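Side-chain contacts in ADP-ribosylglycohydrolase (Thermus thermophilus, PDB 2YZV), which belongs to the ADP-ribosylglycohydrolase family, whose fold is all-helical, with no strand, and in this model it holds two magnesium ions: residues A14-A19 with Y267-I272; E169-L174 with G223-A228; L188-F193 with A227-F232; R278-H281 with E285-A288. All blocks are in the same frame, centred on the assembly; numbering follows the deposited sequence.

Interaction 1: A14-A19 with Y267-I272; sequences AFLGLA and YGLGAI
Leu16 and Leu269 make the side-chain to side-chain part of this contact, in which a helix meets a tight turn through two methyls of the turn. The CD1 methyl of Leu269 comes to 3.8 Å from CB of Leu16 and to 3.9 Å from its CG, the two side chains meeting at a slant. Leu269 reaches this far because its CG lies anti to the backbone N (chi1 -175°), although its CB does not itself aim at the helix.

The second meeting is of a methyl with backbone. Ile272 extends its CD1 to 4.0 Å from CA of Gly17, a residue without a side chain, and thus rests on the bare flank of the helix.

Polar bonds shape the turn. Gly268 leaves helix 252-267 with positive phi, and Ala271 N donates to Gly268 O at 3.0 Å in the 3-10 turn. Asp9 holds it, its carboxylate bound to Gly270 N and its backbone to Leu269.

Helix 4-26 is packed against several others: Ala14 touches Ala265 of helix 252-267, Leu18 touches helix 57-72, and Phe15 touches both helix 57-72 and helix 283-298.

Interaction 2: E169-L174 with G223-A228; sequences EVLAWL and GTLAAA
Leu225 and Val170 share a first torsion that brings them together: CG of Leu225 (chi1 180°) and CG1 of Val170 (chi1 173°) each lie anti to the backbone N, beside the carbonyl carbon, and CD2 of Leu225 meets CG1 of Val170.

The outcome is a single leucine received by three apolar residues. Its two methyls divide the work. CD2 touches Val170, at 3.9 Å from CG1 and 4.1 Å from CB, with the side chains crossing at about a right angle. CD1 serves the other two, lying 4.2 Å from CD1 of Leu174 and 4.3 Å from CD1 of Leu171. These are ordinary van der Waals separations, and Leu225 accounts for more than half of the 125 Å² buried between the segments. The side chain of Leu171 is about 13 Å from a bound magnesium ion.

Such reach is needed, since the axes of the two helical segments stay 11.4 Å apart at closest, with their N-to-C directions at 28°. The spacing is bridged by branched side chains, without backbone contact.

Helices 162-179 and 221-234 are thus two neighbours in a larger helical bundle. Around the pair, Leu225 also rests on Leu202 of helix 200-209, Thr224 and Ala228 touch Val258 of helix 252-267, and Ala172 packs on helix 147-156.

Interaction 3: L188-F193 with A227-F232; sequences LALEPF and AALWAF
Leu188, near the end of helix 184-189, touches both Leu229 and Phe232 with one methyl. Its CD2 lies 4.0 Å from CD2 of Leu229, the two leucines running antiparallel alongside each other. The same CD2 is 4.0 Å from CD2 of Phe232, where it arrives at the edge of the ring, near the ring plane. With its CG anti to the backbone N (chi1 -179°), Phe232 carries its ring out to this meeting.

Leu190 follows after the helix has ended, with positive phi, and its CB points at helix 221-234. Its CD1 reaches CD1 of Leu229 at 4.3 Å, so that Leu229 bridges two residues of the incoming chain. A 3-10 turn comes next, in which Phe193 N donates to Leu190 O at 2.9 Å; the Phe193 ring goes instead to Trp173, edge to face.

Phe232 has further partners: Lys184 makes a cation-pi contact with its ring and a hydrogen bond to its carbonyl O, and Tyr266 meets the ring edge to face.

Across the two segments the chemistry is purely that of hydrocarbon groups at normal spacing. The fit probably depends on shape and position, while directional bonds lie within each segment or run to residues around them, such as Lys184.

Interaction 4: R278-H281 with E285-A288; sequences RALH and EMEA
His281 touches Met286 through its backbone carbonyl, while its flat imidazole is used for other company. The ring stacks on Phe54 and also meets the ring of Trp55, with the planes at about 25°. Even CB of His281 stays 6.1 Å from CE of Met286, and the ring lies farther off.

The contact itself is concentrated on the terminal methyl of Met286. CE lies 3.2 Å from His281 O, and the same oxygen accepts a hydrogen bond from Trp55 NE1, so this polar atom is held by a true donor and closely approached by the methyl. Trp55 therefore serves both the imidazole and the carbonyl of His281. CE is also 3.5 Å from CD2 of Leu280, tighter than usual for two carbons, and 3.7 Å from its CG. Leu280 and Met286 cross at about a right angle.

Two torsions explain the meeting. Leu280 places CG anti to its backbone N (chi1 -170°), which turns its branch toward the helix that follows. Met286 is extended at chi2 and then bends at chi3 (-93°), bringing CE to Leu280 and the His281 carbonyl. The spacing is tight and probably leaves the methyl little room to move.

Leu280 and Met286 both also touch Ala19 of helix 4-26. The arrangement is one of two consecutive helices, 274-279 and 283-298, joined by a short loop, with Met286 of the second packing on the loop. Trp55, which both Leu280 and Met286 also touch, directly precedes Thr56, a ligand of a magnesium ion in this all-helical fold.

In the fold
From the N terminus, helix 4-26 is the first element to be used: interaction 1 joins it to the turn after helix 252-267 and closes a long loop that takes in most of the chain. Interactions 2 and 3 both nest within that loop. They start on successive helices, 162-179 and 184-189, and end on helix 221-234, sharing Ala227 and Ala228. Interaction 3 also touches interaction 1, Tyr267 CE2 lying 4.2 Å from Phe232 CE1. Interaction 4 follows interaction 1 in series and ties the loop after helix 274-279 to helix 283-298. It touches interaction 1, with Leu16 CD1 3.4 Å from Leu280 CD2, but lies across the chain's centre from interactions 2 and 3.

Interaction 1: A14-A19 with Y267-I272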
loop_
_atom_site.group_PDB
_atom_site.type_symbol
_atom_site.label_atom_id
_atom_site.label_comp_id
_atom_site.label_asym_id
_atom_site.label_seq_id
_atom_site.Cartn_x
_atom_site.Cartn_y
_atom_site.Cartn_z
ATOM N N ALA A 14 -6.646 -4.294 6.411
ATOM C CA ALA A 14 -5.712 -3.421 5.707
ATOM C C ALA A 14 -4.439 -4.166 5.298
ATOM O O ALA A 14 -3.935 -3.976 4.192
ATOM C CB ALA A 14 -5.363 -2.211 6.581
ATOM N N PHE A 15 -3.921 -5.012 6.186
ATOM C CA PHE A 15 -2.696 -5.760 5.903
ATOM C C PHE A 15 -2.937 -6.863 4.875
ATOM O O PHE A 15 -2.225 -6.953 3.867
ATOM C CB PHE A 15 -2.138 -6.349 7.208
ATOM C CG PHE A 15 -0.673 -6.696 7.152
ATOM C CD1 PHE A 15 0.173 -6.343 8.201
ATOM C CD2 PHE A 15 -0.136 -7.374 6.061
ATOM C CE1 PHE A 15 1.531 -6.661 8.167
ATOM C CE2 PHE A 15 1.223 -7.697 6.016
ATOM C CZ PHE A 15 2.059 -7.339 7.074
ATOM N N LEU A 16 -3.936 -7.701 5.117
ATOM C CA LEU A 16 -4.244 -8.776 4.179
ATOM C C LEU A 16 -4.737 -8.218 2.845
ATOM O O LEU A 16 -4.441 -8.770 1.787
ATOM C CB LEU A 16 -5.295 -9.724 4.770
ATOM C CG LEU A 16 -4.827 -10.825 5.731
ATOM C CD1 LEU A 16 -4.028 -11.852 4.958
ATOM C CD2 LEU A 16 -3.998 -10.242 6.864
ATOM N N GLY A 17 -5.479 -7.114 2.897
ATOM C CA GLY A 17 -5.980 -6.505 1.676
ATOM C C GLY A 17 -4.839 -6.074 0.770
ATOM O O GLY A 17 -4.943 -6.138 -0.458
ATOM N N LEU A 18 -3.751 -5.619 1.381
ATOM C CA LEU A 18 -2.570 -5.192 0.632
ATOM C C LEU A 18 -2.065 -6.364 -0.211
ATOM O O LEU A 18 -1.869 -6.231 -1.421
ATOM C CB LEU A 18 -1.481 -4.737 1.612
ATOM C CG LEU A 18 -0.174 -4.116 1.112
ATOM C CD1 LEU A 18 0.572 -3.544 2.305
ATOM C CD2 LEU A 18 0.689 -5.142 0.388
ATOM N N ALA A 19 -1.866 -7.512 0.432
ATOM C CA ALA A 19 -1.370 -8.706 -0.246
ATOM C C ALA A 19 -2.358 -9.265 -1.266
ATOM O O ALA A 19 -1.961 -9.746 -2.327
ATOM C CB ALA A 19 -1.018 -9.778 0.783
ATOM N N TYR A 267 -13.562 -1.656 4.873
ATOM C CA TYR A 267 -14.543 -2.744 4.885
ATOM C C TYR A 267 -14.242 -3.849 5.896
ATOM O O TYR A 267 -15.155 -4.552 6.346
ATOM C CB TYR A 267 -14.651 -3.370 3.493
ATOM C CG TYR A 267 -15.156 -2.447 2.407
ATOM C CD1 TYR A 267 -16.472 -1.973 2.417
ATOM C CD2 TYR A 267 -14.335 -2.084 1.341
ATOM C CE1 TYR A 267 -16.954 -1.168 1.386
ATOM C CE2 TYR A 267 -14.805 -1.281 0.308
ATOM C CZ TYR A 267 -16.114 -0.829 0.333
ATOM O OH TYR A 267 -16.583 -0.063 -0.708
ATOM N N GLY A 268 -12.968 -4.016 6.236
ATOM C CA GLY A 268 -12.581 -5.038 7.194
ATOM C C GLY A 268 -12.298 -6.396 6.574
ATOM O O GLY A 268 -12.778 -6.707 5.485
ATOM N N LEU A 269 -11.519 -7.209 7.282
ATOM C CA LEU A 269 -11.147 -8.543 6.816
ATOM C C LEU A 269 -12.351 -9.409 6.449
ATOM O O LEU A 269 -12.323 -10.132 5.454
ATOM C CB LEU A 269 -10.323 -9.265 7.888
ATOM C CG LEU A 269 -9.764 -10.630 7.475
ATOM C CD1 LEU A 269 -8.667 -10.441 6.433
ATOM C CD2 LEU A 269 -9.217 -11.353 8.691
ATOM N N GLY A 270 -13.403 -9.333 7.259
ATOM C CA GLY A 270 -14.587 -10.133 7.003
ATOM C C GLY A 270 -15.277 -9.857 5.680
ATOM O O GLY A 270 -16.030 -10.700 5.187
ATOM N N ALA A 271 -15.018 -8.684 5.101
ATOM C CA ALA A 271 -15.631 -8.290 3.839
ATOM C C ALA A 271 -14.828 -8.715 2.613
ATOM O O ALA A 271 -15.308 -8.607 1.484
ATOM C CB ALA A 271 -15.849 -6.779 3.818
ATOM N N ILE A 272 -13.606 -9.188 2.830
ATOM C CA ILE A 272 -12.769 -9.639 1.722
ATOM C C ILE A 272 -13.179 -11.064 1.348
ATOM O O ILE A 272 -13.307 -11.926 2.220
ATOM C CB ILE A 272 -11.273 -9.631 2.110
ATOM C CG1 ILE A 272 -10.845 -8.214 2.508
ATOM C CG2 ILE A 272 -10.433 -10.153 0.952
ATOM C CD1 ILE A 272 -9.393 -8.098 2.947
#

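Interaction 2: E169-L174 with G223-A228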
loop_
_atom_site.group_PDB
_atom_site.type_symbol
_atom_site.label_atom_id
_atom_site.label_comp_id
_atom_site.label_asym_id
_atom_site.label_seq_id
_atom_site.Cartn_x
_atom_site.Cartn_y
_atom_site.Cartn_z
ATOM N N GLU A 169 2.194 10.552 2.786
ATOM C CA GLU A 169 1.575 11.202 3.935
ATOM C C GLU A 169 0.055 11.171 3.799
ATOM O O GLU A 169 -0.660 10.939 4.778
ATOM C CB GLU A 169 2.065 12.646 4.060
ATOM C CG GLU A 169 3.567 12.756 4.271
ATOM C CD GLU A 169 4.045 14.191 4.342
ATOM O OE1 GLU A 169 3.516 15.029 3.579
ATOM O OE2 GLU A 169 4.952 14.481 5.148
ATOM N N VAL A 170 -0.434 11.399 2.584
ATOM C CA VAL A 170 -1.870 11.379 2.332
ATOM C C VAL A 170 -2.419 9.972 2.584
ATOM O O VAL A 170 -3.467 9.818 3.207
ATOM C CB VAL A 170 -2.205 11.835 0.881
ATOM C CG1 VAL A 170 -3.690 11.641 0.599
ATOM C CG2 VAL A 170 -1.842 13.313 0.707
ATOM N N LEU A 171 -1.710 8.940 2.127
ATOM C CA LEU A 171 -2.187 7.578 2.357
ATOM C C LEU A 171 -2.134 7.236 3.849
ATOM O O LEU A 171 -2.998 6.527 4.354
ATOM C CB LEU A 171 -1.370 6.561 1.546
ATOM C CG LEU A 171 -1.858 5.106 1.632
ATOM C CD1 LEU A 171 -3.288 5.003 1.118
ATOM C CD2 LEU A 171 -0.946 4.211 0.807
ATOM N N ALA A 172 -1.129 7.743 4.554
ATOM C CA ALA A 172 -1.026 7.475 5.984
ATOM C C ALA A 172 -2.264 8.046 6.671
ATOM O O ALA A 172 -2.864 7.398 7.530
ATOM C CB ALA A 172 0.243 8.108 6.552
ATOM N N TRP A 173 -2.652 9.256 6.279
ATOM C CA TRP A 173 -3.829 9.900 6.857
ATOM C C TRP A 173 -5.075 9.077 6.534
ATOM O O TRP A 173 -5.895 8.803 7.410
ATOM C CB TRP A 173 -3.993 11.315 6.295
ATOM C CG TRP A 173 -5.189 12.031 6.853
ATOM C CD1 TRP A 173 -5.260 12.699 8.044
ATOM C CD2 TRP A 173 -6.498 12.106 6.272
ATOM N NE1 TRP A 173 -6.532 13.183 8.241
ATOM C CE2 TRP A 173 -7.312 12.835 7.170
ATOM C CE3 TRP A 173 -7.064 11.628 5.081
ATOM C CZ2 TRP A 173 -8.661 13.097 6.916
ATOM C CZ3 TRP A 173 -8.410 11.890 4.827
ATOM C CH2 TRP A 173 -9.192 12.620 5.746
ATOM N N LEU A 174 -5.208 8.682 5.270
ATOM C CA LEU A 174 -6.349 7.888 4.833
ATOM C C LEU A 174 -6.486 6.596 5.628
ATOM O O LEU A 174 -7.580 6.242 6.073
ATOM C CB LEU A 174 -6.224 7.545 3.345
ATOM C CG LEU A 174 -6.516 8.682 2.365
ATOM C CD1 LEU A 174 -6.011 8.303 0.978
ATOM C CD2 LEU A 174 -8.014 8.966 2.336
ATOM N N GLY A 223 -0.451 9.280 -9.294
ATOM C CA GLY A 223 -1.379 8.564 -10.155
ATOM C C GLY A 223 -1.847 7.253 -9.552
ATOM O O GLY A 223 -2.999 6.847 -9.740
ATOM N N THR A 224 -0.958 6.579 -8.830
ATOM C CA THR A 224 -1.313 5.313 -8.200
ATOM C C THR A 224 -2.337 5.586 -7.107
ATOM O O THR A 224 -3.334 4.873 -6.976
ATOM C CB THR A 224 -0.080 4.641 -7.579
ATOM O OG1 THR A 224 0.912 4.452 -8.597
ATOM C CG2 THR A 224 -0.452 3.293 -6.974
ATOM N N LEU A 225 -2.081 6.625 -6.321
ATOM C CA LEU A 225 -2.998 7.000 -5.257
ATOM C C LEU A 225 -4.357 7.345 -5.860
ATOM O O LEU A 225 -5.395 6.897 -5.369
ATOM C CB LEU A 225 -2.446 8.204 -4.484
ATOM C CG LEU A 225 -3.314 8.720 -3.333
ATOM C CD1 LEU A 225 -3.536 7.617 -2.307
ATOM C CD2 LEU A 225 -2.626 9.919 -2.690
ATOM N N ALA A 226 -4.349 8.125 -6.936
ATOM C CA ALA A 226 -5.594 8.529 -7.589
ATOM C C ALA A 226 -6.387 7.340 -8.126
ATOM O O ALA A 226 -7.618 7.333 -8.073
ATOM C CB ALA A 226 -5.292 9.508 -8.722
ATOM N N ALA A 227 -5.684 6.336 -8.646
ATOM C CA ALA A 227 -6.348 5.153 -9.186
ATOM C C ALA A 227 -6.999 4.350 -8.068
ATOM O O ALA A 227 -8.103 3.819 -8.225
ATOM C CB ALA A 227 -5.342 4.282 -9.943
ATOM N N ALA A 228 -6.311 4.256 -6.935
ATOM C CA ALA A 228 -6.840 3.519 -5.796
ATOM C C ALA A 228 -8.057 4.249 -5.239
ATOM O O ALA A 228 -9.057 3.626 -4.887
ATOM C CB ALA A 228 -5.767 3.379 -4.716
#

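Interaction 3: L188-F193 with A227-F232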
loop_
_atom_site.group_PDB
_atom_site.type_symbol
_atom_site.label_atom_id
_atom_site.label_comp_id
_atom_site.label_asym_id
_atom_site.label_seq_id
_atom_site.Cartn_x
_atom_site.Cartn_y
_atom_site.Cartn_z
ATOM N N LEU A 188 -12.662 10.504 1.115
ATOM C CA LEU A 188 -12.504 11.090 -0.211
ATOM C C LEU A 188 -12.426 12.615 -0.208
ATOM O O LEU A 188 -11.844 13.205 -1.112
ATOM C CB LEU A 188 -13.645 10.625 -1.125
ATOM C CG LEU A 188 -13.720 9.107 -1.311
ATOM C CD1 LEU A 188 -14.956 8.751 -2.130
ATOM C CD2 LEU A 188 -12.447 8.608 -1.995
ATOM N N ALA A 189 -12.993 13.256 0.813
ATOM C CA ALA A 189 -12.960 14.712 0.888
ATOM C C ALA A 189 -11.550 15.219 1.193
ATOM O O ALA A 189 -11.213 16.354 0.860
ATOM C CB ALA A 189 -13.954 15.210 1.936
ATOM N N LEU A 190 -10.733 14.379 1.832
ATOM C CA LEU A 190 -9.343 14.734 2.128
ATOM C C LEU A 190 -9.215 16.157 2.664
ATOM O O LEU A 190 -8.281 16.878 2.312
ATOM C CB LEU A 190 -8.511 14.598 0.846
ATOM C CG LEU A 190 -8.392 13.166 0.308
ATOM C CD1 LEU A 190 -8.098 13.158 -1.187
ATOM C CD2 LEU A 190 -7.293 12.446 1.080
ATOM N N GLU A 191 -10.142 16.539 3.535
ATOM C CA GLU A 191 -10.188 17.889 4.091
ATOM C C GLU A 191 -8.877 18.530 4.567
ATOM O O GLU A 191 -8.583 19.668 4.212
ATOM C CB GLU A 191 -11.228 17.941 5.214
ATOM C CG GLU A 191 -11.562 19.346 5.682
ATOM C CD GLU A 191 -12.790 19.380 6.567
ATOM O OE1 GLU A 191 -12.783 18.715 7.626
ATOM O OE2 GLU A 191 -13.764 20.073 6.202
ATOM N N PRO A 192 -8.073 17.818 5.369
ATOM C CA PRO A 192 -6.820 18.430 5.831
ATOM C C PRO A 192 -5.797 18.754 4.740
ATOM O O PRO A 192 -4.832 19.481 4.982
ATOM C CB PRO A 192 -6.292 17.415 6.843
ATOM C CG PRO A 192 -6.820 16.119 6.323
ATOM C CD PRO A 192 -8.237 16.469 5.937
ATOM N N PHE A 193 -6.012 18.227 3.542
ATOM C CA PHE A 193 -5.092 18.464 2.437
ATOM C C PHE A 193 -5.617 19.493 1.440
ATOM O O PHE A 193 -4.899 19.909 0.526
ATOM C CB PHE A 193 -4.792 17.138 1.735
ATOM C CG PHE A 193 -4.123 16.138 2.623
ATOM C CD1 PHE A 193 -2.782 16.285 2.967
ATOM C CD2 PHE A 193 -4.843 15.078 3.163
ATOM C CE1 PHE A 193 -2.166 15.390 3.842
ATOM C CE2 PHE A 193 -4.238 14.178 4.040
ATOM C CZ PHE A 193 -2.900 14.334 4.380
ATOM N N ALA A 227 -5.684 6.336 -8.646
ATOM C CA ALA A 227 -6.348 5.153 -9.186
ATOM C C ALA A 227 -6.999 4.350 -8.068
ATOM O O ALA A 227 -8.103 3.819 -8.225
ATOM C CB ALA A 227 -5.342 4.282 -9.943
ATOM N N ALA A 228 -6.311 4.256 -6.935
ATOM C CA ALA A 228 -6.840 3.519 -5.796
ATOM C C ALA A 228 -8.057 4.249 -5.239
ATOM O O ALA A 228 -9.057 3.626 -4.887
ATOM C CB ALA A 228 -5.767 3.379 -4.716
ATOM N N LEU A 229 -7.974 5.576 -5.169
ATOM C CA LEU A 229 -9.087 6.368 -4.658
ATOM C C LEU A 229 -10.301 6.260 -5.581
ATOM O O LEU A 229 -11.437 6.229 -5.118
ATOM C CB LEU A 229 -8.671 7.832 -4.493
ATOM C CG LEU A 229 -7.752 8.113 -3.301
ATOM C CD1 LEU A 229 -7.281 9.559 -3.341
ATOM C CD2 LEU A 229 -8.500 7.834 -1.998
ATOM N N TRP A 230 -10.061 6.205 -6.887
ATOM C CA TRP A 230 -11.151 6.073 -7.845
ATOM C C TRP A 230 -11.867 4.738 -7.636
ATOM O O TRP A 230 -13.093 4.680 -7.574
ATOM C CB TRP A 230 -10.599 6.138 -9.271
ATOM C CG TRP A 230 -11.556 5.647 -10.305
ATOM C CD1 TRP A 230 -12.635 6.316 -10.815
ATOM C CD2 TRP A 230 -11.547 4.360 -10.932
ATOM N NE1 TRP A 230 -13.297 5.522 -11.722
ATOM C CE2 TRP A 230 -12.651 4.315 -11.813
ATOM C CE3 TRP A 230 -10.711 3.238 -10.834
ATOM C CZ2 TRP A 230 -12.946 3.188 -12.593
ATOM C CZ3 TRP A 230 -11.002 2.116 -11.611
ATOM C CH2 TRP A 230 -12.112 2.103 -12.478
ATOM N N ALA A 231 -11.092 3.663 -7.527
ATOM C CA ALA A 231 -11.660 2.332 -7.338
ATOM C C ALA A 231 -12.432 2.260 -6.029
ATOM O O ALA A 231 -13.471 1.606 -5.939
ATOM C CB ALA A 231 -10.549 1.281 -7.356
ATOM N N PHE A 232 -11.915 2.939 -5.009
ATOM C CA PHE A 232 -12.565 2.956 -3.706
ATOM C C PHE A 232 -13.881 3.730 -3.801
ATOM O O PHE A 232 -14.900 3.310 -3.253
ATOM C CB PHE A 232 -11.626 3.593 -2.670
ATOM C CG PHE A 232 -12.195 3.650 -1.275
ATOM C CD1 PHE A 232 -12.629 2.493 -0.633
ATOM C CD2 PHE A 232 -12.261 4.859 -0.592
ATOM C CE1 PHE A 232 -13.121 2.542 0.676
ATOM C CE2 PHE A 232 -12.750 4.922 0.715
ATOM C CZ PHE A 232 -13.181 3.758 1.351
#

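Interaction 4: R278-H281 with E285-A288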
loop_
_atom_site.group_PDB
_atom_site.type_symbol
_atom_site.label_atom_id
_atom_site.label_comp_id
_atom_site.label_asym_id
_atom_site.label_seq_id
_atom_site.Cartn_x
_atom_site.Cartn_y
_atom_site.Cartn_z
ATOM N N ARG A 278 -8.208 -17.501 1.347
ATOM C CA ARG A 278 -7.786 -18.893 1.462
ATOM C C ARG A 278 -6.681 -19.264 0.482
ATOM O O ARG A 278 -5.889 -20.168 0.749
ATOM C CB ARG A 278 -8.980 -19.835 1.267
ATOM C CG ARG A 278 -9.898 -19.924 2.479
ATOM C CD ARG A 278 -10.928 -21.032 2.313
ATOM N NE ARG A 278 -11.988 -20.677 1.375
ATOM C CZ ARG A 278 -12.970 -19.822 1.649
ATOM N NH1 ARG A 278 -13.028 -19.234 2.836
ATOM N NH2 ARG A 278 -13.895 -19.559 0.736
ATOM N N ALA A 279 -6.621 -18.557 -0.642
ATOM C CA ALA A 279 -5.614 -18.826 -1.665
ATOM C C ALA A 279 -4.333 -18.023 -1.451
ATOM O O ALA A 279 -3.303 -18.313 -2.054
ATOM C CB ALA A 279 -6.189 -18.515 -3.044
ATOM N N LEU A 280 -4.406 -17.022 -0.581
ATOM C CA LEU A 280 -3.284 -16.127 -0.301
ATOM C C LEU A 280 -2.058 -16.757 0.365
ATOM O O LEU A 280 -2.157 -17.378 1.423
ATOM C CB LEU A 280 -3.778 -14.960 0.557
ATOM C CG LEU A 280 -2.811 -13.792 0.772
ATOM C CD1 LEU A 280 -2.566 -13.073 -0.552
ATOM C CD2 LEU A 280 -3.411 -12.828 1.788
ATOM N N HIS A 281 -0.894 -16.566 -0.251
ATOM C CA HIS A 281 0.356 -17.101 0.280
ATOM C C HIS A 281 0.707 -16.405 1.602
ATOM O O HIS A 281 0.669 -15.180 1.693
ATOM C CB HIS A 281 1.485 -16.886 -0.733
ATOM C CG HIS A 281 2.778 -17.533 -0.346
ATOM N ND1 HIS A 281 4.004 -17.030 -0.727
ATOM C CD2 HIS A 281 3.038 -18.645 0.381
ATOM C CE1 HIS A 281 4.963 -17.804 -0.249
ATOM N NE2 HIS A 281 4.403 -18.791 0.427
ATOM N N GLU A 285 0.662 -15.979 8.474
ATOM C CA GLU A 285 1.784 -15.197 8.972
ATOM C C GLU A 285 1.431 -13.714 8.961
ATOM O O GLU A 285 1.800 -12.970 9.872
ATOM C CB GLU A 285 3.039 -15.447 8.127
ATOM C CG GLU A 285 3.677 -16.815 8.347
ATOM C CD GLU A 285 3.036 -17.926 7.531
ATOM O OE1 GLU A 285 1.901 -17.748 7.040
ATOM O OE2 GLU A 285 3.673 -18.993 7.386
ATOM N N MET A 286 0.706 -13.284 7.933
ATOM C CA MET A 286 0.315 -11.885 7.850
ATOM C C MET A 286 -0.720 -11.529 8.908
ATOM O O MET A 286 -0.689 -10.435 9.470
ATOM C CB MET A 286 -0.209 -11.562 6.451
ATOM C CG MET A 286 0.889 -11.585 5.410
ATOM S SD MET A 286 0.359 -10.901 3.832
ATOM C CE MET A 286 -0.176 -12.382 2.989
ATOM N N GLU A 287 -1.633 -12.454 9.189
ATOM C CA GLU A 287 -2.656 -12.216 10.201
ATOM C C GLU A 287 -1.980 -12.027 11.554
ATOM O O GLU A 287 -2.352 -11.146 12.329
ATOM C CB GLU A 287 -3.627 -13.398 10.259
ATOM C CG GLU A 287 -4.503 -13.525 9.025
ATOM C CD GLU A 287 -5.352 -14.779 9.040
ATOM O OE1 GLU A 287 -4.772 -15.886 9.032
ATOM O OE2 GLU A 287 -6.596 -14.657 9.056
ATOM N N ALA A 288 -0.979 -12.858 11.823
ATOM C CA ALA A 288 -0.233 -12.780 13.074
ATOM C C ALA A 288 0.494 -11.441 13.175
ATOM O O ALA A 288 0.477 -10.798 14.224
ATOM C CB ALA A 288 0.764 -13.925 13.157
#